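Local coordinates for Lmo0131 protein (Listeria monocytogenes, PDB 4Q6J) that is of unknown function but has the TIM-barrel fold of EAL domains, a family generally assigned cyclic-guanylate-specific phosphodiesterase activity, at residues 82-85 with 86-90; 239-242 with 243-246; 26-30 with 31-35; 229-233 with 234-238; 105-108 with 109-113. One frame throughout, in Å; residues are numbered along the deposited sequence. Where two conformers were deposited one is given.

Interaction 1. Residues 82-85 with 86-90; sequences NQLG and GRFSI
Gly86 and the preceding Gly85 are the two central residues of the type I' beta turn that brings Arg87 back to Leu84. Both have positive phi, 63° and 85°, values that glycine takes readily. At Arg87 the turn closes: its N donates to Leu84 O (3.0 Å) along an almost straight N-H direction, the donor lying well above the carbonyl plane. Arg87 then bends at chi3 (-77°), laying its side chain across that of Leu84, with NH2 3.8 Å from Leu84 CD2; its two terminal nitrogens make weak bonds to Ile251 O and Val252 O. In the TIM barrel this turn links helix 66-83 to strand 89-95. Phe88, a large buried ring that also meets Phe38, receives Leu84 at its rim, Phe88 CD2 lying 4.1 Å from Leu84 CB. Beyond Ser89, branched Ile90 points back toward the turn, its CD1 4.3 Å from Leu84 CD1, while Gln80 and Ile81 of the helix pack against it too.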
loop_
_atom_site.group_PDB
_atom_site.type_symbol
_atom_site.label_atom_id
_atom_site.label_comp_id
_atom_site.label_asym_id
_atom_site.label_seq_id
_atom_site.Cartn_x
_atom_site.Cartn_y
_atom_site.Cartn_z
ATOM N N ASN B 82 -12.531 35.690 0.070
ATOM C CA ASN B 82 -13.469 36.812 -0.065
ATOM C C ASN B 82 -12.938 38.061 0.584
ATOM O O ASN B 82 -13.037 39.128 0.016
ATOM C CB ASN B 82 -14.852 36.499 0.523
ATOM C CG ASN B 82 -15.631 35.515 -0.313
ATOM O OD1 ASN B 82 -15.323 35.265 -1.482
ATOM N ND2 ASN B 82 -16.657 34.956 0.284
ATOM N N GLN B 83 -12.362 37.916 1.771
ATOM C CA GLN B 83 -11.778 39.060 2.463
ATOM C C GLN B 83 -10.640 39.748 1.691
ATOM O O GLN B 83 -10.526 40.958 1.739
ATOM C CB GLN B 83 -11.322 38.693 3.880
ATOM C CG GLN B 83 -11.004 39.899 4.739
ATOM C CD GLN B 83 -9.519 40.256 4.792
ATOM O OE1 GLN B 83 -9.130 41.278 5.370
ATOM N NE2 GLN B 83 -8.689 39.412 4.206
ATOM N N LEU B 84 -9.821 38.985 0.979
ATOM C CA LEU B 84 -8.609 39.524 0.373
ATOM C C LEU B 84 -8.876 40.132 -0.982
ATOM O O LEU B 84 -7.956 40.395 -1.735
ATOM C CB LEU B 84 -7.508 38.464 0.268
ATOM C CG LEU B 84 -6.987 38.042 1.645
ATOM C CD1 LEU B 84 -6.195 36.753 1.586
ATOM C CD2 LEU B 84 -6.153 39.142 2.251
ATOM N N GLY B 85 -10.136 40.343 -1.302
ATOM C CA GLY B 85 -10.463 41.137 -2.457
ATOM C C GLY B 85 -10.008 40.571 -3.783
ATOM O O GLY B 85 -9.946 41.286 -4.773
ATOM N N GLY B 86 -9.689 39.282 -3.808
ATOM C CA GLY B 86 -9.327 38.601 -5.037
ATOM C C GLY B 86 -7.871 38.770 -5.344
ATOM O O GLY B 86 -7.423 38.376 -6.402
ATOM N N ARG B 87 -7.128 39.347 -4.413
ATOM C CA ARG B 87 -5.737 39.676 -4.656
ATOM C C ARG B 87 -4.844 38.490 -4.431
ATOM O O ARG B 87 -3.710 38.481 -4.882
ATOM C CB ARG B 87 -5.289 40.832 -3.772
ATOM C CG ARG B 87 -6.137 42.063 -3.964
ATOM C CD ARG B 87 -5.778 43.172 -2.980
ATOM N NE ARG B 87 -6.305 42.937 -1.640
ATOM C CZ ARG B 87 -5.556 42.826 -0.550
ATOM N NH1 ARG B 87 -4.231 42.953 -0.626
ATOM N NH2 ARG B 87 -6.138 42.607 0.622
ATOM N N PHE B 88 -5.356 37.476 -3.748
ATOM C CA PHE B 88 -4.550 36.298 -3.415
ATOM C C PHE B 88 -5.348 35.017 -3.617
ATOM O O PHE B 88 -6.528 34.983 -3.304
ATOM C CB PHE B 88 -4.052 36.386 -1.960
ATOM C CG PHE B 88 -3.164 37.569 -1.699
ATOM C CD1 PHE B 88 -1.820 37.534 -2.035
ATOM C CD2 PHE B 88 -3.663 38.721 -1.122
ATOM C CE1 PHE B 88 -1.011 38.616 -1.810
ATOM C CE2 PHE B 88 -2.843 39.796 -0.888
ATOM C CZ PHE B 88 -1.513 39.737 -1.240
ATOM N N SER B 89 -4.699 33.967 -4.130
ATOM C CA SER B 89 -5.301 32.627 -4.152
ATOM C C SER B 89 -5.055 31.885 -2.849
ATOM O O SER B 89 -4.082 32.135 -2.164
ATOM C CB SER B 89 -4.808 31.792 -5.336
ATOM O OG SER B 89 -3.471 31.402 -5.144
ATOM N N ILE B 90 -5.979 31.003 -2.490
ATOM C CA ILE B 90 -5.796 30.128 -1.337
ATOM C C ILE B 90 -6.166 28.708 -1.735
ATOM O O ILE B 90 -7.225 28.485 -2.304
ATOM C CB ILE B 90 -6.634 30.578 -0.117
ATOM C CG1 ILE B 90 -6.210 31.988 0.323
ATOM C CG2 ILE B 90 -6.494 29.566 1.031
ATOM C CD1 ILE B 90 -6.881 32.487 1.571
#

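Interaction 2. Residues 239-242 with 243-246; sequences PLPM and EEIK
Met242, a selenomethionine in this crystal, reaches past Lys246 and Ile245. Its CB merely adjoins the next peptide, and the contact proper starts at CG, which is set opposite the backbone N (chi1 -173°) and comes within 4.1 Å of Lys246 CE. Bends at chi2 and chi3 then carry SE to 4.0 Å from Ile245 CB, and the terminal CE goes on to Leu84; a long, flexible apolar chain suits this buried place between helix 242-248 and Leu84. Behind it, Pro241 occupies the N-cap position of helix 242-248; its O accepts from Ile245 N at 3.1 Å and, weakly, from Glu244 N, and Met242 O accepts from Lys246 N at 3.0 Å. Leu240 CD1 rests 3.9 Å from Ile245 CD1, extending the apolar side. Glu244 lays its carboxylate beside the proline ring, OE2 3.3 Å from Pro241 CG. Lys246 keeps its aliphatic stem here while NZ hydrogen-bonds to Gln83 OE1. Two glutamates in the first helical turn would probably interact favourably with the helix dipole.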
loop_
_atom_site.group_PDB
_atom_site.type_symbol
_atom_site.label_atom_id
_atom_site.label_comp_id
_atom_site.label_asym_id
_atom_site.label_seq_id
_atom_site.Cartn_x
_atom_site.Cartn_y
_atom_site.Cartn_z
ATOM N N PRO B 239 4.219 27.990 7.780
ATOM C CA PRO B 239 2.785 28.299 7.832
ATOM C C PRO B 239 2.412 29.087 9.103
ATOM O O PRO B 239 2.965 28.821 10.166
ATOM C CB PRO B 239 2.145 26.910 7.828
ATOM C CG PRO B 239 3.197 26.030 7.219
ATOM C CD PRO B 239 4.460 26.540 7.759
ATOM N N LEU B 240 1.506 30.052 8.982
ATOM C CA LEU B 240 1.153 30.956 10.084
ATOM C C LEU B 240 -0.342 31.236 10.085
ATOM O O LEU B 240 -0.989 31.130 9.038
ATOM C CB LEU B 240 1.846 32.302 9.926
ATOM C CG LEU B 240 3.352 32.348 10.029
ATOM C CD1 LEU B 240 3.803 33.685 9.526
ATOM C CD2 LEU B 240 3.779 32.100 11.466
ATOM N N PRO B 241 -0.892 31.622 11.249
ATOM C CA PRO B 241 -2.225 32.226 11.279
ATOM C C PRO B 241 -2.274 33.384 10.289
ATOM O O PRO B 241 -1.247 34.013 10.072
ATOM C CB PRO B 241 -2.318 32.776 12.702
ATOM C CG PRO B 241 -1.449 31.928 13.491
ATOM C CD PRO B 241 -0.294 31.562 12.592
HETATM N N MSE B 242 -3.427 33.659 9.699
HETATM C CA MSE B 242 -3.540 34.820 8.826
HETATM C C MSE B 242 -3.081 36.091 9.536
HETATM O O MSE B 242 -2.458 36.960 8.919
HETATM C CB MSE B 242 -4.961 35.001 8.291
HETATM C CG MSE B 242 -5.068 36.116 7.225
HETATM SE SE MSE B 242 -3.739 35.969 5.778
HETATM C CE MSE B 242 -4.552 34.634 4.655
ATOM N N GLU B 243 -3.408 36.189 10.821
ATOM C CA GLU B 243 -3.016 37.325 11.647
ATOM C C GLU B 243 -1.523 37.609 11.566
ATOM O O GLU B 243 -1.114 38.740 11.335
ATOM C CB GLU B 243 -3.411 37.062 13.101
ATOM C CG GLU B 243 -2.525 37.732 14.137
ATOM C CD GLU B 243 -2.068 36.775 15.240
ATOM O OE1 GLU B 243 -2.337 35.552 15.119
ATOM O OE2 GLU B 243 -1.437 37.251 16.219
ATOM N N GLU B 244 -0.714 36.574 11.750
ATOM C CA GLU B 244 0.735 36.710 11.741
ATOM C C GLU B 244 1.334 36.883 10.327
ATOM O O GLU B 244 2.398 37.498 10.144
ATOM C CB GLU B 244 1.351 35.541 12.475
ATOM C CG GLU B 244 0.727 35.324 13.827
ATOM C CD GLU B 244 1.288 34.097 14.548
ATOM O OE1 GLU B 244 2.379 33.620 14.177
ATOM O OE2 GLU B 244 0.634 33.599 15.491
ATOM N N ILE B 245 0.647 36.354 9.324
ATOM C CA ILE B 245 1.013 36.699 7.956
ATOM C C ILE B 245 0.912 38.208 7.748
ATOM O O ILE B 245 1.854 38.840 7.343
ATOM C CB ILE B 245 0.101 36.048 6.911
ATOM C CG1 ILE B 245 0.309 34.527 6.844
ATOM C CG2 ILE B 245 0.353 36.681 5.557
ATOM C CD1 ILE B 245 1.642 34.112 6.291
ATOM N N LYS B 246 -0.239 38.780 8.044
ATOM C CA LYS B 246 -0.460 40.185 7.760
ATOM C C LYS B 246 0.470 41.099 8.558
ATOM O O LYS B 246 0.819 42.200 8.098
ATOM C CB LYS B 246 -1.921 40.546 7.996
ATOM C CG LYS B 246 -2.823 40.172 6.844
ATOM C CD LYS B 246 -4.295 40.371 7.188
ATOM C CE LYS B 246 -5.213 39.985 6.029
ATOM N NZ LYS B 246 -6.663 40.095 6.402
#

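Interaction 3. Residues 26-30 with 31-35; sequences PKVDA and KTNKI. With EDO (1,2-ethanediol), chain N.
Chi1 of -172° turns the Asp29 carboxylate forward over the bend, where OD1 meets two consecutive backbone N-H groups, those of Lys31 and Thr32. Thr32 N approaches at 3.1 Å with a nearly straight bond (169°) from the anti side of OD1; Lys31 N, at 3.0 Å, comes from well above the carboxylate plane. Two bonds on one oxygen help to hold the carboxylate over the turn, and the Lys31 bond defines an Asx turn. Thr32 answers with chi1 of 75°, which folds OG1 back to accept from Lys34 N at 3.2 Å, an ST turn. Asn33 takes positive phi, which asparagine tolerates well, and its N bonds weakly to Asp29 O. The two arms then come together: Asp29 N donates to Lys34 O at 2.8 Å, and Val28 pairs with Ile35 as a non-hydrogen-bonded antiparallel pair whose beta-branched side chains share one face, Val28 CG2 being 4.3 Å from Ile35 CG1. Lys27 points away, with NZ bonded to a 1,2-ethanediol that also binds Glu123. Buried Ala30 O has no partner in the model. The Asx and ST turns and the Asp29-Lys34 bond form the end of the beta hairpin joining strands 20-29 and 35-45 of the barrel.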
loop_
_atom_site.group_PDB
_atom_site.type_symbol
_atom_site.label_atom_id
_atom_site.label_comp_id
_atom_site.label_asym_id
_atom_site.label_seq_id
_atom_site.Cartn_x
_atom_site.Cartn_y
_atom_site.Cartn_z
ATOM N N PRO B 26 2.795 31.126 2.552
ATOM C CA PRO B 26 2.863 31.873 1.290
ATOM C C PRO B 26 3.509 31.080 0.144
ATOM O O PRO B 26 4.425 30.277 0.347
ATOM C CB PRO B 26 3.752 33.082 1.629
ATOM C CG PRO B 26 3.802 33.150 3.039
ATOM C CD PRO B 26 3.594 31.785 3.592
ATOM N N LYS B 27 3.002 31.322 -1.055
ATOM C CA LYS B 27 3.648 30.903 -2.279
ATOM C C LYS B 27 4.065 32.186 -2.994
ATOM O O LYS B 27 3.285 33.132 -3.091
ATOM C CB LYS B 27 2.694 30.069 -3.138
ATOM C CG LYS B 27 2.490 28.687 -2.565
ATOM C CD LYS B 27 1.434 27.974 -3.321
ATOM C CE LYS B 27 0.120 28.718 -3.232
ATOM N NZ LYS B 27 -0.924 27.968 -3.970
ATOM N N VAL B 28 5.298 32.191 -3.490
ATOM C CA VAL B 28 5.936 33.375 -4.032
ATOM C C VAL B 28 6.228 33.144 -5.510
ATOM O O VAL B 28 6.657 32.072 -5.899
ATOM C CB VAL B 28 7.255 33.647 -3.259
ATOM C CG1 VAL B 28 8.129 34.571 -3.977
ATOM C CG2 VAL B 28 6.958 34.157 -1.841
ATOM N N ASP B 29 6.004 34.150 -6.337
ATOM C CA ASP B 29 6.412 34.080 -7.733
ATOM C C ASP B 29 7.953 33.987 -7.850
ATOM O O ASP B 29 8.654 34.759 -7.219
ATOM C CB ASP B 29 5.876 35.310 -8.473
ATOM C CG ASP B 29 6.082 35.232 -9.980
ATOM O OD1 ASP B 29 7.154 35.637 -10.453
ATOM O OD2 ASP B 29 5.166 34.774 -10.693
ATOM N N ALA B 30 8.478 33.048 -8.634
ATOM C CA ALA B 30 9.934 32.849 -8.736
ATOM C C ALA B 30 10.706 34.053 -9.297
ATOM O O ALA B 30 11.870 34.286 -8.938
ATOM C CB ALA B 30 10.257 31.583 -9.540
ATOM N N LYS B 31 10.039 34.798 -10.159
ATOM C CA LYS B 31 10.655 35.949 -10.796
ATOM C C LYS B 31 10.599 37.188 -9.926
ATOM O O LYS B 31 11.624 37.644 -9.457
ATOM C CB LYS B 31 9.880 36.260 -12.075
ATOM C CG LYS B 31 10.247 35.460 -13.322
ATOM C CD LYS B 31 9.974 33.977 -13.172
ATOM C CE LYS B 31 8.787 33.517 -14.005
ATOM N NZ LYS B 31 8.904 33.889 -15.437
ATOM N N THR B 32 9.384 37.658 -9.654
ATOM C CA THR B 32 9.128 38.922 -8.970
ATOM C C THR B 32 9.264 38.813 -7.465
ATOM O O THR B 32 9.178 39.812 -6.764
ATOM C CB THR B 32 7.704 39.465 -9.253
ATOM O OG1 THR B 32 6.747 38.709 -8.511
ATOM C CG2 THR B 32 7.361 39.392 -10.721
ATOM N N ASN B 33 9.460 37.596 -6.977
ATOM C CA ASN B 33 9.512 37.292 -5.548
ATOM C C ASN B 33 8.321 37.858 -4.721
ATOM O O ASN B 33 8.414 38.078 -3.518
ATOM C CB ASN B 33 10.899 37.635 -4.953
ATOM C CG ASN B 33 11.723 36.383 -4.548
ATOM O OD1 ASN B 33 12.366 36.327 -3.488
ATOM N ND2 ASN B 33 11.692 35.379 -5.405
ATOM N N LYS B 34 7.187 38.038 -5.382
ATOM C CA LYS B 34 5.992 38.573 -4.752
ATOM C C LYS B 34 5.110 37.418 -4.285
ATOM O O LYS B 34 5.060 36.388 -4.946
ATOM C CB LYS B 34 5.207 39.444 -5.752
ATOM C CG LYS B 34 5.915 40.745 -6.248
ATOM C CD LYS B 34 5.114 41.442 -7.369
ATOM C CE LYS B 34 5.900 42.540 -8.083
ATOM N NZ LYS B 34 5.457 42.677 -9.513
ATOM N N ILE B 35 4.430 37.591 -3.148
ATOM C CA ILE B 35 3.455 36.612 -2.670
ATOM C C ILE B 35 2.279 36.620 -3.617
ATOM O O ILE B 35 1.666 37.673 -3.838
ATOM C CB ILE B 35 2.924 36.969 -1.278
ATOM C CG1 ILE B 35 4.023 36.876 -0.243
ATOM C CG2 ILE B 35 1.800 36.050 -0.905
ATOM C CD1 ILE B 35 3.578 37.296 1.103
HETATM C C1 EDO N . 0.101 27.889 -7.698
HETATM O O1 EDO N . -0.419 27.041 -6.663
HETATM C C2 EDO N . 0.306 29.307 -7.195
HETATM O O2 EDO N . 1.377 29.349 -6.246
#

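Interaction 4. Residues 229-233 with 234-238; sequences DYFQG and YYFSR. With EDO (1,2-ethanediol), chain R; EDO (1,2-ethanediol), chain L.
Gly233 O is gripped by two backbone donors, Phe236 N at 3.0 Å and Ser237 N at 3.1 Å. The first lies 38° out of the carbonyl plane and the second nearer to it; both bonds close a single turn in which residues 234-236 have helical backbone angles without a regular helix. Gly233 itself has phi near 157° and psi near 176°, a region open in practice to glycine, because a CB would press on the preceding carbonyl oxygen. Ser237, buried and small, donates its OG to Arg238 O (2.9 Å) in the carbonyl plane, on a lone pair. Tyr234 N bonds to one ethanediol (O1, 2.8 Å), while a second ethanediol lies with C1 over the centre of the Tyr234 ring and hydrogen-bonds to Tyr234 O. The tyrosine hydroxyl reaches Asp5 O of the second subunit, and Arg238 NE forms a salt bridge with the Asp5 carboxylate there. Farther out, Phe236 leans on Phe231, CE2 3.6 Å from Phe231 CB and CZ 3.9 Å from Phe231 CD2, an oblique apolar contact in which the Phe236 ring end meets the CB and ring of Phe231. This turn follows strand 230-231, which closes the EAL-type TIM barrel beside antiparallel strand 20-29.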
loop_
_atom_site.group_PDB
_atom_site.type_symbol
_atom_site.label_atom_id
_atom_site.label_comp_id
_atom_site.label_asym_id
_atom_site.label_seq_id
_atom_site.Cartn_x
_atom_site.Cartn_y
_atom_site.Cartn_z
ATOM N N ASP B 229 7.870 28.036 -11.525
ATOM C CA ASP B 229 7.062 29.242 -11.472
ATOM C C ASP B 229 6.906 29.853 -10.065
ATOM O O ASP B 229 6.873 31.057 -9.927
ATOM C CB ASP B 229 5.679 28.933 -12.001
ATOM C CG ASP B 229 5.704 28.368 -13.381
ATOM O OD1 ASP B 229 5.674 29.185 -14.302
ATOM O OD2 ASP B 229 5.761 27.119 -13.543
ATOM N N TYR B 230 6.773 29.005 -9.039
ATOM C CA TYR B 230 6.403 29.454 -7.694
ATOM C C TYR B 230 7.184 28.710 -6.655
ATOM O O TYR B 230 7.513 27.548 -6.848
ATOM C CB TYR B 230 4.928 29.212 -7.393
ATOM C CG TYR B 230 3.992 29.789 -8.430
ATOM C CD1 TYR B 230 3.811 31.156 -8.545
ATOM C CD2 TYR B 230 3.277 28.963 -9.282
ATOM C CE1 TYR B 230 2.962 31.687 -9.494
ATOM C CE2 TYR B 230 2.411 29.482 -10.227
ATOM C CZ TYR B 230 2.258 30.845 -10.327
ATOM O OH TYR B 230 1.402 31.353 -11.257
ATOM N N PHE B 231 7.444 29.383 -5.540
ATOM C CA PHE B 231 8.185 28.803 -4.427
ATOM C C PHE B 231 7.354 28.785 -3.144
ATOM O O PHE B 231 6.538 29.671 -2.902
ATOM C CB PHE B 231 9.447 29.625 -4.128
ATOM C CG PHE B 231 10.428 29.731 -5.281
ATOM C CD1 PHE B 231 10.709 28.634 -6.087
ATOM C CD2 PHE B 231 11.068 30.933 -5.545
ATOM C CE1 PHE B 231 11.621 28.740 -7.125
ATOM C CE2 PHE B 231 11.964 31.030 -6.584
ATOM C CZ PHE B 231 12.233 29.940 -7.368
ATOM N N GLN B 232 7.633 27.805 -2.299
ATOM C CA GLN B 232 7.058 27.717 -0.986
ATOM C C GLN B 232 8.111 27.045 -0.068
ATOM O O GLN B 232 8.784 26.121 -0.464
ATOM C CB GLN B 232 5.779 26.882 -1.094
ATOM C CG GLN B 232 4.993 26.707 0.133
ATOM C CD GLN B 232 3.757 25.899 -0.139
ATOM O OE1 GLN B 232 3.344 25.748 -1.273
ATOM N NE2 GLN B 232 3.167 25.377 0.895
ATOM N N GLY B 233 8.273 27.542 1.140
ATOM C CA GLY B 233 9.156 26.878 2.066
ATOM C C GLY B 233 9.637 27.827 3.123
ATOM O O GLY B 233 9.355 29.015 3.057
ATOM N N TYR B 234 10.393 27.295 4.074
ATOM C CA TYR B 234 10.872 28.047 5.227
ATOM C C TYR B 234 11.586 29.363 4.866
ATOM O O TYR B 234 11.504 30.357 5.598
ATOM C CB TYR B 234 11.775 27.158 6.110
ATOM C CG TYR B 234 11.727 27.549 7.555
ATOM C CD1 TYR B 234 10.695 27.112 8.379
ATOM C CD2 TYR B 234 12.695 28.388 8.098
ATOM C CE1 TYR B 234 10.643 27.491 9.705
ATOM C CE2 TYR B 234 12.651 28.770 9.432
ATOM C CZ TYR B 234 11.625 28.323 10.228
ATOM O OH TYR B 234 11.587 28.702 11.559
ATOM N N TYR B 235 12.273 29.369 3.732
ATOM C CA TYR B 235 13.073 30.519 3.306
ATOM C C TYR B 235 12.233 31.786 3.176
ATOM O O TYR B 235 12.724 32.920 3.341
ATOM C CB TYR B 235 13.781 30.219 1.981
ATOM C CG TYR B 235 14.710 31.324 1.516
ATOM C CD1 TYR B 235 15.930 31.537 2.140
ATOM C CD2 TYR B 235 14.371 32.153 0.453
ATOM C CE1 TYR B 235 16.783 32.550 1.725
ATOM C CE2 TYR B 235 15.209 33.175 0.033
ATOM C CZ TYR B 235 16.422 33.370 0.674
ATOM O OH TYR B 235 17.287 34.379 0.279
ATOM N N PHE B 236 10.962 31.585 2.873
ATOM C CA PHE B 236 10.030 32.680 2.780
ATOM C C PHE B 236 9.222 32.749 4.064
ATOM O O PHE B 236 9.313 33.743 4.801
ATOM C CB PHE B 236 9.189 32.516 1.525
ATOM C CG PHE B 236 10.024 32.517 0.278
ATOM C CD1 PHE B 236 10.537 33.699 -0.212
ATOM C CD2 PHE B 236 10.376 31.327 -0.352
ATOM C CE1 PHE B 236 11.345 33.717 -1.340
ATOM C CE2 PHE B 236 11.190 31.331 -1.483
ATOM C CZ PHE B 236 11.667 32.528 -1.984
ATOM N N SER B 237 8.476 31.688 4.364
ATOM C CA SER B 237 7.708 31.641 5.620
ATOM C C SER B 237 7.156 30.248 5.967
ATOM O O SER B 237 6.563 29.587 5.116
ATOM C CB SER B 237 6.545 32.652 5.579
ATOM O OG SER B 237 5.884 32.751 6.831
ATOM N N ARG B 238 7.340 29.816 7.216
ATOM C CA ARG B 238 6.578 28.699 7.752
ATOM C C ARG B 238 5.074 29.009 7.641
ATOM O O ARG B 238 4.684 30.159 7.436
ATOM C CB ARG B 238 6.942 28.516 9.214
ATOM C CG ARG B 238 6.690 29.749 10.065
ATOM C CD ARG B 238 7.487 29.701 11.358
ATOM N NE ARG B 238 6.611 29.570 12.517
ATOM C CZ ARG B 238 6.257 30.571 13.321
ATOM N NH1 ARG B 238 6.710 31.792 13.099
ATOM N NH2 ARG B 238 5.444 30.350 14.351
HETATM C C1 EDO R . 10.235 31.171 8.310
HETATM O O1 EDO R . 9.339 31.244 9.416
HETATM C C2 EDO R . 11.204 32.328 8.467
HETATM O O2 EDO R . 12.099 32.402 7.356
HETATM C C1 EDO L . 9.975 23.697 4.875
HETATM O O1 EDO L . 10.705 24.519 3.962
HETATM C C2 EDO L . 8.495 23.701 4.568
HETATM O O2 EDO L . 7.937 24.997 4.770
#

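Interaction 5. Residues 105-108 with 109-113; sequences MTFL and HDYVK
Helix 102-115, on the outside of the TIM barrel, carries Phe107 and Tyr111, Leu108 and Val112, as pairs one turn apart. Regular alpha-helical bonds hold the frame: Tyr111 N meets Phe107 O at 2.8 Å, Val112 N meets Leu108 O at 2.8 Å, and the bonds of His109 and Asp110 to Met105 and Thr106 belong to the same series. With chi1 near 180° (-179°), Phe107 lays its ring so that Tyr111 CB lies over one face, and CZ comes to 4.2 Å from Tyr111 CD2; Tyr111 also stacks on His115 and packs against helix 66-83. On the inward side, Leu108 CD1 touches Val112 CG2 at 3.8 Å, and Leu108 and Met105, a selenomethionine here, pack on helix 136-146 and strand 122-127, where apolar residues fit. Thr106 and Asp110, both polar, run alongside each other on the exposed side, Thr106 OG1 bonding back to Ser102 O. Beside them His109 ND1 donates to the anti lone pair of Asp110 OD1, 3.1 Å away.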
loop_
_atom_site.group_PDB
_atom_site.type_symbol
_atom_site.label_atom_id
_atom_site.label_comp_id
_atom_site.label_asym_id
_atom_site.label_seq_id
_atom_site.Cartn_x
_atom_site.Cartn_y
_atom_site.Cartn_z
HETATM N N MSE B 105 -18.319 16.271 -4.110
HETATM C CA MSE B 105 -17.877 17.293 -5.041
HETATM C C MSE B 105 -19.044 18.116 -5.554
HETATM O O MSE B 105 -18.877 19.217 -6.068
HETATM C CB MSE B 105 -17.056 16.681 -6.181
HETATM C CG MSE B 105 -15.661 16.185 -5.723
HETATM SE SE MSE B 105 -14.466 17.623 -5.048
HETATM C CE MSE B 105 -13.873 18.284 -6.800
ATOM N N THR B 106 -20.243 17.579 -5.405
ATOM C CA THR B 106 -21.453 18.304 -5.775
ATOM C C THR B 106 -21.787 19.307 -4.717
ATOM O O THR B 106 -22.054 20.448 -5.012
ATOM C CB THR B 106 -22.612 17.354 -5.949
ATOM O OG1 THR B 106 -22.472 16.714 -7.220
ATOM C CG2 THR B 106 -23.928 18.110 -5.896
ATOM N N PHE B 107 -21.736 18.892 -3.465
ATOM C CA PHE B 107 -21.843 19.858 -2.392
ATOM C C PHE B 107 -20.808 20.984 -2.443
ATOM O O PHE B 107 -21.124 22.126 -2.134
ATOM C CB PHE B 107 -21.714 19.190 -1.045
ATOM C CG PHE B 107 -21.839 20.148 0.070
ATOM C CD1 PHE B 107 -23.040 20.816 0.281
ATOM C CD2 PHE B 107 -20.762 20.441 0.873
ATOM C CE1 PHE B 107 -23.170 21.725 1.303
ATOM C CE2 PHE B 107 -20.900 21.328 1.898
ATOM C CZ PHE B 107 -22.101 21.971 2.110
ATOM N N LEU B 108 -19.572 20.640 -2.804
ATOM C CA LEU B 108 -18.509 21.623 -2.803
ATOM C C LEU B 108 -18.730 22.622 -3.926
ATOM O O LEU B 108 -18.563 23.813 -3.759
ATOM C CB LEU B 108 -17.126 20.970 -2.929
ATOM C CG LEU B 108 -15.978 21.996 -3.040
ATOM C CD1 LEU B 108 -15.877 22.869 -1.815
ATOM C CD2 LEU B 108 -14.642 21.356 -3.318
ATOM N N HIS B 109 -19.097 22.117 -5.083
ATOM C CA HIS B 109 -19.461 22.941 -6.222
ATOM C C HIS B 109 -20.576 23.909 -5.869
ATOM O O HIS B 109 -20.572 25.072 -6.283
ATOM C CB HIS B 109 -19.950 22.038 -7.346
ATOM C CG HIS B 109 -20.614 22.774 -8.455
ATOM N ND1 HIS B 109 -21.864 23.339 -8.328
ATOM C CD2 HIS B 109 -20.209 23.029 -9.719
ATOM C CE1 HIS B 109 -22.197 23.923 -9.464
ATOM N NE2 HIS B 109 -21.212 23.744 -10.324
ATOM N N ASP B 110 -21.560 23.406 -5.133
ATOM C CA ASP B 110 -22.710 24.202 -4.739
ATOM C C ASP B 110 -22.341 25.242 -3.708
ATOM O O ASP B 110 -22.762 26.396 -3.795
ATOM C CB ASP B 110 -23.754 23.305 -4.122
ATOM C CG ASP B 110 -24.471 22.491 -5.133
ATOM O OD1 ASP B 110 -24.097 22.527 -6.325
ATOM O OD2 ASP B 110 -25.419 21.803 -4.726
ATOM N N TYR B 111 -21.584 24.818 -2.709
ATOM C CA TYR B 111 -21.102 25.738 -1.706
ATOM C C TYR B 111 -20.192 26.834 -2.321
ATOM O O TYR B 111 -20.298 28.008 -1.983
ATOM C CB TYR B 111 -20.388 24.988 -0.576
ATOM C CG TYR B 111 -20.097 25.898 0.580
ATOM C CD1 TYR B 111 -18.957 26.679 0.596
ATOM C CD2 TYR B 111 -20.984 26.010 1.629
ATOM C CE1 TYR B 111 -18.700 27.533 1.615
ATOM C CE2 TYR B 111 -20.741 26.860 2.666
ATOM C CZ TYR B 111 -19.601 27.634 2.653
ATOM O OH TYR B 111 -19.345 28.493 3.685
ATOM N N VAL B 112 -19.304 26.439 -3.216
ATOM C CA VAL B 112 -18.479 27.403 -3.946
ATOM C C VAL B 112 -19.321 28.395 -4.760
ATOM O O VAL B 112 -19.170 29.597 -4.649
ATOM C CB VAL B 112 -17.439 26.689 -4.859
ATOM C CG1 VAL B 112 -16.773 27.680 -5.786
ATOM C CG2 VAL B 112 -16.400 25.988 -4.001
ATOM N N LYS B 113 -20.261 27.898 -5.541
ATOM C CA LYS B 113 -21.052 28.768 -6.396
ATOM C C LYS B 113 -21.814 29.786 -5.554
ATOM O O LYS B 113 -21.942 30.936 -5.909
ATOM C CB LYS B 113 -22.013 27.923 -7.233
ATOM C CG LYS B 113 -22.881 28.716 -8.194
ATOM C CD LYS B 113 -23.723 27.813 -9.067
ATOM C CE LYS B 113 -24.009 28.499 -10.388
ATOM N NZ LYS B 113 -24.677 27.599 -11.350
#

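Overall arrangement
Interactions 3 and 4 are neighbours in the barrel sheet, with centres about 8 Å apart: Val28 O and Phe231 N (2.8 Å) and Ala30 N and Asp229 O (2.9 Å) are probably hydrogen-bonded. Interaction 2 follows interaction 4 directly in the chain, and it meets interaction 1 through Gln83 OE1 and Lys246 NZ at 2.9 Å. Ile245 CD1 also touches Pro26 CG of interaction 3 at 4.0 Å, and Phe88 CE1 of interaction 1 approaches Ile35 O of interaction 3 at 3.5 Å. Interaction 5 lies apart, about 30 Å between centres from interaction 4, on the opposite side of the chain's centre. The ethanediols at interactions 3 and 4 probably come from the crystallisation liquor and are not by themselves evidence of an active site.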